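Long-range contacts in inactive dihydroorotase-like domain (Chaetomium thermophilum, PDB 5NNL), which adopts the (beta/alpha)8-barrel fold of the amidohydrolase superfamily but, as an inactive dihydroorotase-like domain, is not itself a working enzyme: residues I10-F15 with I213-I218; A37-I42 with V237-A242; S154-K159 with E204-H209; C180-F185 with S220-L225. One frame throughout, in Å; residues are numbered along the deposited sequence. Where two conformers were deposited one is given.

Contact 1. Residues I10-F15 with I213-I218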
loop_
_atom_site.group_PDB
_atom_site.type_symbol
_atom_site.label_atom_id
_atom_site.label_comp_id
_atom_site.label_asym_id
_atom_site.label_seq_id
_atom_site.Cartn_x
_atom_site.Cartn_y
_atom_site.Cartn_z
ATOM N N ILE A 10 -7.477 -5.187 -2.249
ATOM C CA ILE A 10 -6.434 -4.464 -2.961
ATOM C C ILE A 10 -5.541 -3.766 -1.948
ATOM O O ILE A 10 -6.031 -3.027 -1.086
ATOM C CB ILE A 10 -7.032 -3.448 -3.953
ATOM C CG1 ILE A 10 -7.903 -4.175 -4.981
ATOM C CG2 ILE A 10 -5.926 -2.648 -4.640
ATOM C CD1 ILE A 10 -8.637 -3.259 -5.951
ATOM N N ASN A 11 -4.238 -4.011 -2.043
ATOM C CA ASN A 11 -3.232 -3.290 -1.269
ATOM C C ASN A 11 -2.412 -2.454 -2.242
ATOM O O ASN A 11 -1.650 -2.999 -3.048
ATOM C CB ASN A 11 -2.331 -4.243 -0.487
ATOM C CG ASN A 11 -1.195 -3.519 0.213
ATOM O OD1 ASN A 11 -1.313 -2.341 0.552
ATOM N ND2 ASN A 11 -0.086 -4.212 0.419
ATOM N N ILE A 12 -2.567 -1.127 -2.172
ATOM C CA ILE A 12 -1.880 -0.248 -3.116
ATOM C C ILE A 12 -0.432 0.035 -2.749
ATOM O O ILE A 12 0.212 0.852 -3.418
ATOM C CB ILE A 12 -2.606 1.103 -3.257
ATOM C CG1 ILE A 12 -2.711 1.798 -1.898
ATOM C CG2 ILE A 12 -3.979 0.890 -3.843
ATOM C CD1 ILE A 12 -2.926 3.283 -1.990
ATOM N N ALA A 13 0.104 -0.603 -1.711
ATOM C CA ALA A 13 1.497 -0.378 -1.317
ATOM C C ALA A 13 1.989 -1.663 -0.650
ATOM O O ALA A 13 1.875 -1.829 0.566
ATOM C CB ALA A 13 1.638 0.824 -0.393
ATOM N N ALA A 14 2.525 -2.569 -1.464
ATOM C CA ALA A 14 3.134 -3.798 -0.978
ATOM C C ALA A 14 4.645 -3.650 -1.068
ATOM O O ALA A 14 5.192 -3.478 -2.164
ATOM C CB ALA A 14 2.656 -5.007 -1.782
ATOM N N PHE A 15 5.315 -3.719 0.076
ATOM C CA PHE A 15 6.755 -3.526 0.123
ATOM C C PHE A 15 7.473 -4.831 -0.201
ATOM O O PHE A 15 7.147 -5.885 0.357
ATOM C CB PHE A 15 7.171 -3.015 1.500
ATOM C CG PHE A 15 8.626 -2.661 1.604
ATOM C CD1 PHE A 15 9.140 -1.561 0.934
ATOM C CD2 PHE A 15 9.479 -3.421 2.384
ATOM C CE1 PHE A 15 10.481 -1.232 1.035
ATOM C CE2 PHE A 15 10.817 -3.101 2.490
ATOM C CZ PHE A 15 11.318 -2.004 1.815
ATOM N N ILE A 213 -10.042 9.963 4.472
ATOM C CA ILE A 213 -9.108 8.922 4.065
ATOM C C ILE A 213 -9.822 8.004 3.081
ATOM O O ILE A 213 -10.830 7.377 3.419
ATOM C CB ILE A 213 -8.584 8.150 5.284
ATOM C CG1 ILE A 213 -8.012 9.129 6.317
ATOM C CG2 ILE A 213 -7.525 7.145 4.862
ATOM C CD1 ILE A 213 -7.667 8.506 7.647
ATOM N N ASP A 214 -9.307 7.937 1.857
ATOM C CA ASP A 214 -9.942 7.172 0.792
ATOM C C ASP A 214 -9.531 5.707 0.794
ATOM O O ASP A 214 -10.336 4.849 0.413
ATOM C CB ASP A 214 -9.603 7.797 -0.566
ATOM C CG ASP A 214 -10.029 9.251 -0.658
ATOM O OD1 ASP A 214 -11.248 9.520 -0.729
ATOM O OD2 ASP A 214 -9.144 10.133 -0.625
ATOM N N VAL A 215 -8.310 5.399 1.239
ATOM C CA VAL A 215 -7.722 4.077 1.065
ATOM C C VAL A 215 -6.934 3.683 2.307
ATOM O O VAL A 215 -6.304 4.517 2.961
ATOM C CB VAL A 215 -6.802 4.044 -0.178
ATOM C CG1 VAL A 215 -6.090 2.697 -0.306
ATOM C CG2 VAL A 215 -7.589 4.356 -1.436
ATOM N N PHE A 216 -6.967 2.390 2.620
ATOM C CA PHE A 216 -6.032 1.787 3.558
ATOM C C PHE A 216 -4.956 1.052 2.773
ATOM O O PHE A 216 -5.251 0.372 1.786
ATOM C CB PHE A 216 -6.728 0.801 4.500
ATOM C CG PHE A 216 -7.569 1.445 5.571
ATOM C CD1 PHE A 216 -7.140 2.582 6.235
ATOM C CD2 PHE A 216 -8.786 0.893 5.923
ATOM C CE1 PHE A 216 -7.917 3.155 7.221
ATOM C CE2 PHE A 216 -9.562 1.461 6.908
ATOM C CZ PHE A 216 -9.132 2.589 7.557
ATOM N N SER A 217 -3.711 1.189 3.214
ATOM C CA SER A 217 -2.608 0.438 2.639
ATOM C C SER A 217 -1.866 -0.276 3.755
ATOM O O SER A 217 -2.036 0.026 4.938
ATOM C CB SER A 217 -1.637 1.340 1.861
ATOM O OG SER A 217 -0.920 2.188 2.741
ATOM N N ILE A 218 -1.056 -1.252 3.369
ATOM C CA ILE A 218 -0.129 -1.871 4.306
ATOM C C ILE A 218 1.161 -1.070 4.394
ATOM O O ILE A 218 1.583 -0.670 5.484
ATOM C CB ILE A 218 0.124 -3.332 3.890
ATOM C CG1 ILE A 218 -1.213 -4.083 3.906
ATOM C CG2 ILE A 218 1.172 -3.973 4.801
ATOM C CD1 ILE A 218 -1.101 -5.570 3.817
HETATM O O HOH W 1 -5.054 -0.644 -0.641
#

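Contact 2. Residues A37-I42 with V237-A242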
loop_
_atom_site.group_PDB
_atom_site.type_symbol
_atom_site.label_atom_id
_atom_site.label_comp_id
_atom_site.label_asym_id
_atom_site.label_seq_id
_atom_site.Cartn_x
_atom_site.Cartn_y
_atom_site.Cartn_z
ATOM N N ALA A 37 -3.913 -13.514 2.653
ATOM C CA ALA A 37 -4.572 -12.529 3.497
ATOM C C ALA A 37 -5.836 -11.957 2.870
ATOM O O ALA A 37 -6.540 -11.186 3.532
ATOM C CB ALA A 37 -3.611 -11.380 3.822
ATOM N N GLY A 38 -6.135 -12.308 1.619
ATOM C CA GLY A 38 -7.321 -11.826 0.941
ATOM C C GLY A 38 -7.067 -10.776 -0.118
ATOM O O GLY A 38 -8.031 -10.272 -0.706
ATOM N N TYR A 39 -5.810 -10.430 -0.385
ATOM C CA TYR A 39 -5.474 -9.423 -1.385
ATOM C C TYR A 39 -5.191 -10.126 -2.709
ATOM O O TYR A 39 -4.161 -10.791 -2.856
ATOM C CB TYR A 39 -4.274 -8.595 -0.928
ATOM C CG TYR A 39 -4.455 -7.985 0.444
ATOM C CD1 TYR A 39 -5.266 -6.872 0.631
ATOM C CD2 TYR A 39 -3.828 -8.531 1.555
ATOM C CE1 TYR A 39 -5.446 -6.316 1.886
ATOM C CE2 TYR A 39 -3.996 -7.980 2.816
ATOM C CZ TYR A 39 -4.810 -6.872 2.975
ATOM O OH TYR A 39 -4.991 -6.313 4.223
ATOM N N SER A 40 -6.106 -9.984 -3.667
ATOM C CA SER A 40 -5.928 -10.550 -4.999
ATOM C C SER A 40 -5.270 -9.578 -5.971
ATOM O O SER A 40 -5.019 -9.950 -7.121
ATOM C CB SER A 40 -7.279 -11.005 -5.564
ATOM O OG SER A 40 -8.175 -9.915 -5.701
ATOM N N MET A 41 -4.996 -8.348 -5.539
ATOM C CA MET A 41 -4.358 -7.339 -6.374
ATOM C C MET A 41 -3.532 -6.434 -5.478
ATOM O O MET A 41 -4.052 -5.898 -4.494
ATOM C CB MET A 41 -5.397 -6.510 -7.137
ATOM C CG MET A 41 -5.344 -6.657 -8.648
ATOM S SD MET A 41 -3.861 -5.940 -9.385
ATOM C CE MET A 41 -4.595 -4.853 -10.602
ATOM N N ILE A 42 -2.260 -6.255 -5.820
ATOM C CA ILE A 42 -1.360 -5.416 -5.036
ATOM C C ILE A 42 -0.543 -4.545 -5.977
ATOM O O ILE A 42 -0.103 -4.997 -7.040
ATOM C CB ILE A 42 -0.430 -6.253 -4.129
ATOM C CG1 ILE A 42 0.493 -7.148 -4.961
ATOM C CG2 ILE A 42 -1.253 -7.084 -3.159
ATOM C CD1 ILE A 42 1.565 -7.860 -4.143
ATOM N N VAL A 237 6.138 -9.156 6.744
ATOM C CA VAL A 237 5.693 -8.444 7.938
ATOM C C VAL A 237 4.494 -7.569 7.607
ATOM O O VAL A 237 4.485 -6.842 6.605
ATOM C CB VAL A 237 6.834 -7.604 8.536
ATOM C CG1 VAL A 237 7.818 -8.486 9.279
ATOM C CG2 VAL A 237 7.540 -6.776 7.462
ATOM N N GLY A 238 3.470 -7.636 8.461
ATOM C CA GLY A 238 2.343 -6.731 8.399
ATOM C C GLY A 238 1.244 -7.104 7.427
ATOM O O GLY A 238 0.215 -6.417 7.400
ATOM N N ILE A 239 1.408 -8.170 6.639
ATOM C CA ILE A 239 0.409 -8.486 5.621
ATOM C C ILE A 239 -0.786 -9.207 6.231
ATOM O O ILE A 239 -1.937 -8.866 5.942
ATOM C CB ILE A 239 1.043 -9.296 4.477
ATOM C CG1 ILE A 239 2.070 -8.431 3.741
ATOM C CG2 ILE A 239 -0.035 -9.781 3.497
ATOM C CD1 ILE A 239 2.868 -9.171 2.690
ATOM N N ALA A 240 -0.543 -10.205 7.080
ATOM C CA ALA A 240 -1.628 -10.953 7.702
ATOM C C ALA A 240 -2.240 -10.235 8.900
ATOM O O ALA A 240 -3.273 -10.687 9.405
ATOM C CB ALA A 240 -1.126 -12.336 8.127
ATOM N N ASP A 241 -1.635 -9.130 9.351
ATOM C CA ASP A 241 -2.119 -8.376 10.506
ATOM C C ASP A 241 -3.172 -7.346 10.127
ATOM O O ASP A 241 -4.075 -7.055 10.921
ATOM C CB ASP A 241 -0.957 -7.637 11.175
ATOM C CG ASP A 241 -0.186 -8.502 12.138
ATOM O OD1 ASP A 241 -0.587 -9.669 12.346
ATOM O OD2 ASP A 241 0.823 -8.010 12.687
ATOM N N ALA A 242 -3.055 -6.763 8.933
ATOM C CA ALA A 242 -3.749 -5.515 8.642
ATOM C C ALA A 242 -5.260 -5.679 8.739
ATOM O O ALA A 242 -5.927 -4.951 9.485
ATOM C CB ALA A 242 -3.342 -5.009 7.260
HETATM O O HOH W 2 -4.439 -8.311 6.159
#

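Contact 3. Residues S154-K159 with E204-H209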
loop_
_atom_site.group_PDB
_atom_site.type_symbol
_atom_site.label_atom_id
_atom_site.label_comp_id
_atom_site.label_asym_id
_atom_site.label_seq_id
_atom_site.Cartn_x
_atom_site.Cartn_y
_atom_site.Cartn_z
ATOM N N SER A 154 0.236 9.173 0.108
ATOM C CA SER A 154 0.344 7.869 0.740
ATOM C C SER A 154 0.925 7.981 2.144
ATOM O O SER A 154 1.696 8.894 2.451
ATOM C CB SER A 154 1.214 6.934 -0.101
ATOM O OG SER A 154 1.096 5.593 0.344
ATOM N N ALA A 155 0.536 7.030 2.991
ATOM C CA ALA A 155 1.060 6.900 4.349
ATOM C C ALA A 155 0.955 8.216 5.120
ATOM O O ALA A 155 1.890 8.646 5.798
ATOM C CB ALA A 155 2.504 6.396 4.328
ATOM N N VAL A 156 -0.212 8.856 5.026
ATOM C CA VAL A 156 -0.455 10.044 5.831
ATOM C C VAL A 156 -0.401 9.664 7.305
ATOM O O VAL A 156 -0.936 8.628 7.723
ATOM C CB VAL A 156 -1.798 10.697 5.464
ATOM C CG1 VAL A 156 -2.009 11.970 6.280
ATOM C CG2 VAL A 156 -1.847 11.019 3.966
ATOM N N THR A 157 0.267 10.502 8.098
ATOM C CA THR A 157 0.523 10.206 9.501
ATOM C C THR A 157 0.209 11.350 10.457
ATOM O O THR A 157 0.002 11.081 11.645
ATOM C CB THR A 157 1.995 9.803 9.703
ATOM O OG1 THR A 157 2.370 8.819 8.729
ATOM C CG2 THR A 157 2.210 9.221 11.093
ATOM N N THR A 158 0.158 12.600 10.000
ATOM C CA THR A 158 0.065 13.738 10.901
ATOM C C THR A 158 -1.282 14.441 10.799
ATOM O O THR A 158 -1.945 14.427 9.757
ATOM C CB THR A 158 1.175 14.759 10.621
ATOM O OG1 THR A 158 1.001 15.311 9.310
ATOM C CG2 THR A 158 2.550 14.108 10.731
ATOM N N LYS A 159 -1.664 15.068 11.913
ATOM C CA LYS A 159 -2.820 15.959 11.934
ATOM C C LYS A 159 -2.674 17.065 10.897
ATOM O O LYS A 159 -3.614 17.363 10.149
ATOM C CB LYS A 159 -2.966 16.551 13.336
ATOM C CG LYS A 159 -4.072 17.564 13.500
ATOM C CD LYS A 159 -4.085 18.097 14.924
ATOM C CE LYS A 159 -5.362 18.837 15.235
ATOM N NZ LYS A 159 -5.318 19.460 16.595
ATOM N N GLU A 204 -5.230 10.312 16.734
ATOM C CA GLU A 204 -6.619 10.699 16.974
ATOM C C GLU A 204 -7.149 11.544 15.830
ATOM O O GLU A 204 -8.311 11.399 15.420
ATOM C CB GLU A 204 -6.719 11.458 18.299
ATOM C CG GLU A 204 -8.140 11.797 18.729
ATOM C CD GLU A 204 -8.177 12.660 19.977
ATOM O OE1 GLU A 204 -7.357 12.425 20.892
ATOM O OE2 GLU A 204 -9.022 13.578 20.040
ATOM N N ALA A 205 -6.320 12.446 15.294
ATOM C CA ALA A 205 -6.732 13.232 14.140
ATOM C C ALA A 205 -7.042 12.334 12.948
ATOM O O ALA A 205 -7.950 12.633 12.164
ATOM C CB ALA A 205 -5.649 14.248 13.785
ATOM N N LEU A 206 -6.317 11.222 12.806
ATOM C CA LEU A 206 -6.587 10.294 11.713
ATOM C C LEU A 206 -7.942 9.615 11.891
ATOM O O LEU A 206 -8.729 9.517 10.942
ATOM C CB LEU A 206 -5.472 9.250 11.625
ATOM C CG LEU A 206 -4.066 9.756 11.281
ATOM C CD1 LEU A 206 -3.082 8.599 11.289
ATOM C CD2 LEU A 206 -4.042 10.467 9.935
ATOM N N TRP A 207 -8.227 9.132 13.101
ATOM C CA TRP A 207 -9.519 8.507 13.364
ATOM C C TRP A 207 -10.668 9.481 13.153
ATOM O O TRP A 207 -11.763 9.071 12.746
ATOM C CB TRP A 207 -9.546 7.945 14.784
ATOM C CG TRP A 207 -8.868 6.616 14.884
ATOM C CD1 TRP A 207 -7.590 6.370 15.299
ATOM C CD2 TRP A 207 -9.431 5.346 14.544
ATOM N NE1 TRP A 207 -7.326 5.021 15.239
ATOM C CE2 TRP A 207 -8.441 4.371 14.778
ATOM C CE3 TRP A 207 -10.680 4.938 14.067
ATOM C CZ2 TRP A 207 -8.662 3.012 14.551
ATOM C CZ3 TRP A 207 -10.897 3.592 13.841
ATOM C CH2 TRP A 207 -9.894 2.645 14.084
ATOM N N GLU A 208 -10.441 10.767 13.402
ATOM C CA GLU A 208 -11.479 11.774 13.229
ATOM C C GLU A 208 -11.605 12.262 11.794
ATOM O O GLU A 208 -12.486 13.081 11.516
ATOM C CB GLU A 208 -11.204 12.963 14.149
ATOM C CG GLU A 208 -11.330 12.633 15.622
ATOM C CD GLU A 208 -10.949 13.801 16.501
ATOM O OE1 GLU A 208 -10.538 14.842 15.945
ATOM O OE2 GLU A 208 -11.057 13.679 17.739
ATOM N N HIS A 209 -10.747 11.795 10.882
ATOM C CA HIS A 209 -10.830 12.174 9.476
ATOM C C HIS A 209 -11.052 10.973 8.563
ATOM O O HIS A 209 -10.735 11.037 7.371
ATOM C CB HIS A 209 -9.572 12.932 9.051
ATOM C CG HIS A 209 -9.506 14.329 9.581
ATOM N ND1 HIS A 209 -9.120 14.616 10.872
ATOM C CD2 HIS A 209 -9.795 15.518 9.002
ATOM C CE1 HIS A 209 -9.165 15.923 11.063
ATOM N NE2 HIS A 209 -9.572 16.493 9.942
#

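Contact 4. Residues C180-F185 with S220-L225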
loop_
_atom_site.group_PDB
_atom_site.type_symbol
_atom_site.label_atom_id
_atom_site.label_comp_id
_atom_site.label_asym_id
_atom_site.label_seq_id
_atom_site.Cartn_x
_atom_site.Cartn_y
_atom_site.Cartn_z
ATOM N N CYS A 180 -1.410 3.963 6.336
ATOM C CA CYS A 180 -1.035 2.591 6.633
ATOM C C CYS A 180 -1.830 2.099 7.834
ATOM O O CYS A 180 -2.036 2.834 8.802
ATOM C CB CYS A 180 0.461 2.491 6.921
ATOM S SG CYS A 180 1.511 3.199 5.645
ATOM N N VAL A 181 -2.266 0.840 7.774
ATOM C CA VAL A 181 -3.139 0.306 8.817
ATOM C C VAL A 181 -2.472 0.400 10.185
ATOM O O VAL A 181 -3.116 0.752 11.180
ATOM C CB VAL A 181 -3.543 -1.143 8.483
ATOM C CG1 VAL A 181 -4.285 -1.789 9.661
ATOM C CG2 VAL A 181 -4.414 -1.170 7.229
ATOM N N TYR A 182 -1.181 0.071 10.266
ATOM C CA TYR A 182 -0.484 0.140 11.548
ATOM C C TYR A 182 -0.574 1.530 12.167
ATOM O O TYR A 182 -0.594 1.658 13.396
ATOM C CB TYR A 182 0.988 -0.244 11.383
ATOM C CG TYR A 182 1.304 -1.722 11.504
ATOM C CD1 TYR A 182 0.300 -2.684 11.538
ATOM C CD2 TYR A 182 2.622 -2.152 11.590
ATOM C CE1 TYR A 182 0.607 -4.029 11.649
ATOM C CE2 TYR A 182 2.937 -3.488 11.701
ATOM C CZ TYR A 182 1.932 -4.422 11.730
ATOM O OH TYR A 182 2.268 -5.751 11.839
ATOM N N SER A 183 -0.619 2.577 11.338
ATOM C CA SER A 183 -0.676 3.937 11.863
ATOM C C SER A 183 -1.885 4.152 12.766
ATOM O O SER A 183 -1.835 4.987 13.676
ATOM C CB SER A 183 -0.708 4.947 10.717
ATOM O OG SER A 183 0.506 4.950 9.989
ATOM N N LEU A 184 -2.983 3.432 12.524
ATOM C CA LEU A 184 -4.189 3.620 13.321
ATOM C C LEU A 184 -4.144 2.887 14.654
ATOM O O LEU A 184 -4.956 3.190 15.536
ATOM C CB LEU A 184 -5.420 3.160 12.536
ATOM C CG LEU A 184 -5.831 3.980 11.308
ATOM C CD1 LEU A 184 -7.145 3.466 10.749
ATOM C CD2 LEU A 184 -5.943 5.468 11.624
ATOM N N PHE A 185 -3.218 1.944 14.829
ATOM C CA PHE A 185 -3.183 1.105 16.019
ATOM C C PHE A 185 -1.837 1.114 16.731
ATOM O O PHE A 185 -1.682 0.406 17.734
ATOM C CB PHE A 185 -3.562 -0.332 15.648
ATOM C CG PHE A 185 -4.876 -0.435 14.942
ATOM C CD1 PHE A 185 -6.056 -0.467 15.661
ATOM C CD2 PHE A 185 -4.933 -0.489 13.559
ATOM C CE1 PHE A 185 -7.266 -0.551 15.019
ATOM C CE2 PHE A 185 -6.146 -0.577 12.906
ATOM C CZ PHE A 185 -7.314 -0.608 13.637
ATOM N N SER A 220 5.223 0.355 3.704
ATOM C CA SER A 220 6.528 -0.037 4.212
ATOM C C SER A 220 6.642 0.164 5.714
ATOM O O SER A 220 7.673 -0.187 6.297
ATOM C CB SER A 220 7.636 0.750 3.498
ATOM O OG SER A 220 7.504 2.145 3.723
ATOM N N LEU A 221 5.604 0.707 6.350
ATOM C CA LEU A 221 5.659 0.943 7.789
ATOM C C LEU A 221 5.876 -0.334 8.586
ATOM O O LEU A 221 6.692 -0.308 9.525
ATOM C CB LEU A 221 4.379 1.659 8.242
ATOM C CG LEU A 221 4.216 1.878 9.749
ATOM C CD1 LEU A 221 5.419 2.614 10.337
ATOM C CD2 LEU A 221 2.932 2.650 10.029
ATOM N N PRO A 222 5.201 -1.452 8.303
ATOM C CA PRO A 222 5.515 -2.681 9.049
ATOM C C PRO A 222 6.972 -3.073 8.934
ATOM O O PRO A 222 7.596 -3.448 9.934
ATOM C CB PRO A 222 4.593 -3.729 8.407
ATOM C CG PRO A 222 3.483 -2.940 7.798
ATOM C CD PRO A 222 4.107 -1.656 7.339
ATOM N N TYR A 223 7.536 -2.993 7.727
ATOM C CA TYR A 223 8.939 -3.343 7.544
ATOM C C TYR A 223 9.850 -2.338 8.236
ATOM O O TYR A 223 10.815 -2.726 8.905
ATOM C CB TYR A 223 9.273 -3.425 6.056
ATOM C CG TYR A 223 10.698 -3.862 5.807
ATOM C CD1 TYR A 223 11.015 -5.206 5.674
ATOM C CD2 TYR A 223 11.732 -2.933 5.729
ATOM C CE1 TYR A 223 12.313 -5.616 5.460
ATOM C CE2 TYR A 223 13.038 -3.335 5.515
ATOM C CZ TYR A 223 13.319 -4.680 5.382
ATOM O OH TYR A 223 14.608 -5.105 5.170
ATOM N N GLN A 224 9.566 -1.043 8.082
ATOM C CA GLN A 224 10.388 -0.025 8.730
ATOM C C GLN A 224 10.404 -0.212 10.242
ATOM O O GLN A 224 11.451 -0.067 10.883
ATOM C CB GLN A 224 9.875 1.369 8.366
ATOM C CG GLN A 224 10.578 2.499 9.094
ATOM C CD GLN A 224 10.191 3.857 8.555
ATOM O OE1 GLN A 224 9.172 4.004 7.881
ATOM N NE2 GLN A 224 11.008 4.860 8.843
ATOM N N LEU A 225 9.253 -0.544 10.829
ATOM C CA LEU A 225 9.179 -0.756 12.272
ATOM C C LEU A 225 10.014 -1.957 12.697
ATOM O O LEU A 225 10.805 -1.874 13.643
ATOM C CB LEU A 225 7.720 -0.942 12.689
ATOM C CG LEU A 225 7.429 -1.180 14.173
ATOM C CD1 LEU A 225 7.617 0.089 14.981
ATOM C CD2 LEU A 225 6.018 -1.724 14.345
#

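Contact 1. Residues I10-F15 with I213-I218
Asn-11 and Ser-217 mark the closest passage of the two backbones, 5.4 Å between their CA atoms, where strand 3-11 comes beside strand 215-217. A water bridges the gap there, donating to Ile-10 O and to Phe-216 O (2.6 Å each) while accepting from Ile-12 N. With CG anti to the backbone N (chi1 174°), the Asn-11 amide reaches across to the backbone of Ile-218. Its OD1 takes an almost straight bond from Ile-218 N (3.0 Å, 174° at the hydrogen) and a second one from Ala-13 N (3.2 Å), which closes an Asx turn. The two donors arrive from opposite faces of the amide plane, and a weak bond from ND2 to Ala-13 O adds to the grip. Ile-218 crosses the amide at about a right angle, its CB 3.6 Å from Asn-11 ND2. Farther along, Ile-12 CD1 and Val-215 CG1 meet tip to tip at 3.6 Å. The hydroxyl of Ser-217 turns instead to Asp-178. The buried amide and the water thus supply polar links between the first and last barrel strands, and buried backbone N-H and C=O groups of both chain segments find partners here.

Contact 2. Residues A37-I42 with V237-A242
Tyr-39 lays its ring edge beside the backbone carbonyl of Ile-239, with CE2 3.8 Å from Ile-239 O and the oxygen lying near the plane of the ring. The phenol is carried across by a first torsion that places CG beside the backbone N (chi1 -54°), and its OH ends 3.7 Å from Ala-242 CB. A water completes the link between the same two groups: it donates to Ile-239 O at 2.6 Å and lies 2.8 Å from Tyr-39 OH. The carbonyl thus has the aromatic edge next to it and a water proton to satisfy it, although the phenol and the carbonyl do not bond directly. Beside the ring, Ala-37 contributes a small apolar patch. Its CB lies 3.7 Å from Ile-239 O and 3.9 Å from Ile-239 CG2, the branch that stands anti to the backbone N of its own residue. The methyl group of Ala-37 therefore meets both the polar and the apolar part of Ile-239. Between Ala-37 and Tyr-39 the chain makes a Schellman turn through Gly-38, whose positive phi (106°) ends helix 26-37 and turns the chain into strand 39-44. The contact as a whole is small and mostly buried. It leans the start of the second barrel strand, with Ala-37 just before the Schellman turn, on the irregular turn that leads into helix 242-251, while the Tyr-39 side chain also touches Leu-9 and Asn-11 of the adjacent strand 3-11 and Ser-34 of helix 26-37.

Contact 3. Residues S154-K159 with E204-H209
Apolar packing of a loop against a helix joins Leu-206 and Ala-205, near the C-terminal end of helix 200-207, to the chain from Val-156 to Lys-159, which links strand 151-153 to helix 159-170. It sits toward the outside of the barrel, partly buried. Leu-206 holds the middle of the loop: its CD1 comes 4.0 Å from Thr-157 O and 4.2 Å from Val-156 O, and its CD2 lies 4.4 Å from Val-156 CG1. Both branches of the leucine are therefore engaged, one over peptide oxygens and the other beside a valine methyl. The preceding residue, Ala-205, rests its CB on the root of Lys-159, 3.6 Å from Lys-159 CB. Because the lysine chain leaves that methyl group fully extended, with CG anti to the backbone N (chi1 176°), its amine is carried off to a salt bridge with Glu-201. The backbone N of Lys-159 bonds to the side chain of Asp-202, so the same helix takes hold of this residue at three places. Two internal bonds shape the partners. Thr-157 OG1 donates to Ala-155 O at 3.0 Å, which ties the loop back on itself, and His-209 ND1 donates to Ala-205 O at 2.6 Å, with the oxygen close to the imidazole plane, in the region where helix 200-207 unwinds. Segment 154-159 is a beta-alpha loop of the (beta/alpha)8 barrel, with Thr-158 as N-cap of helix 159-170, its OG1 accepting from the N of Asp-161, and here it is packed against helix 200-207, from the excursion between the last two barrel strands.

Contact 4. Residues C180-F185 with S220-L225
The hydroxyl of Tyr-182 is hydrogen-bonded to Asp-241 OD2, and the ring behind it packs one face on Pro-222. The proline crosses the ring obliquely in a CH-pi contact: Pro-222 CG lies 4.2 Å from the centroid of the Tyr-182 ring, over one face but displaced toward the rim, and Pro-222 CB is 3.7 Å from Tyr-182 CE2. Leu-225 CD2 approaches the same ring more loosely. The bond to the aspartate fixes where the tip of the ring lies, while the proline over its face probably limits its rotation. Leu-221 forms the other half of the interface. Its CG stands anti to the backbone N (chi1 175°), which drives CD2 into the group formed by Tyr-182 CB at 3.7 Å, Cys-180 CB at 4.0 Å and Ser-183 OG at 3.3 Å. The last of these is a tight approach between a methyl group and a hydroxyl oxygen. Helix 181-185, weakly bonded and short, passes helix 221-228 with segment axes 10.6 Å apart and inclined at 63°. Helix 181-185 follows strand 175-180 at once, and helix 221-228 follows strand 215-217 after a three-residue link, so the pairing belongs to the rim of the (beta/alpha)8 barrel, at the end where active members of the amidohydrolase superfamily carry their active site.

In the fold
From the N terminus, the first barrel strand reaches contact 1, which closes a loop of nearly two hundred residues by meeting the last barrel strand. Contact 2, starting at the C-terminal end of helix 26-37, crosses contact 1 and ties the second strand to the turn before helix 242-251. Contact 3 lies nested inside both loops, fixing the connection after strand 151-153 to helix 200-207. Contact 4 is nested within contact 2 but crosses contacts 1 and 3; its intervening chain holds the Cys-191 to Cys-194 disulfide. Direct touches join all pairs except contacts 2 and 3, among them a bond from Val-181 N to Ser-217 O, so barrel closure and rim are continuous.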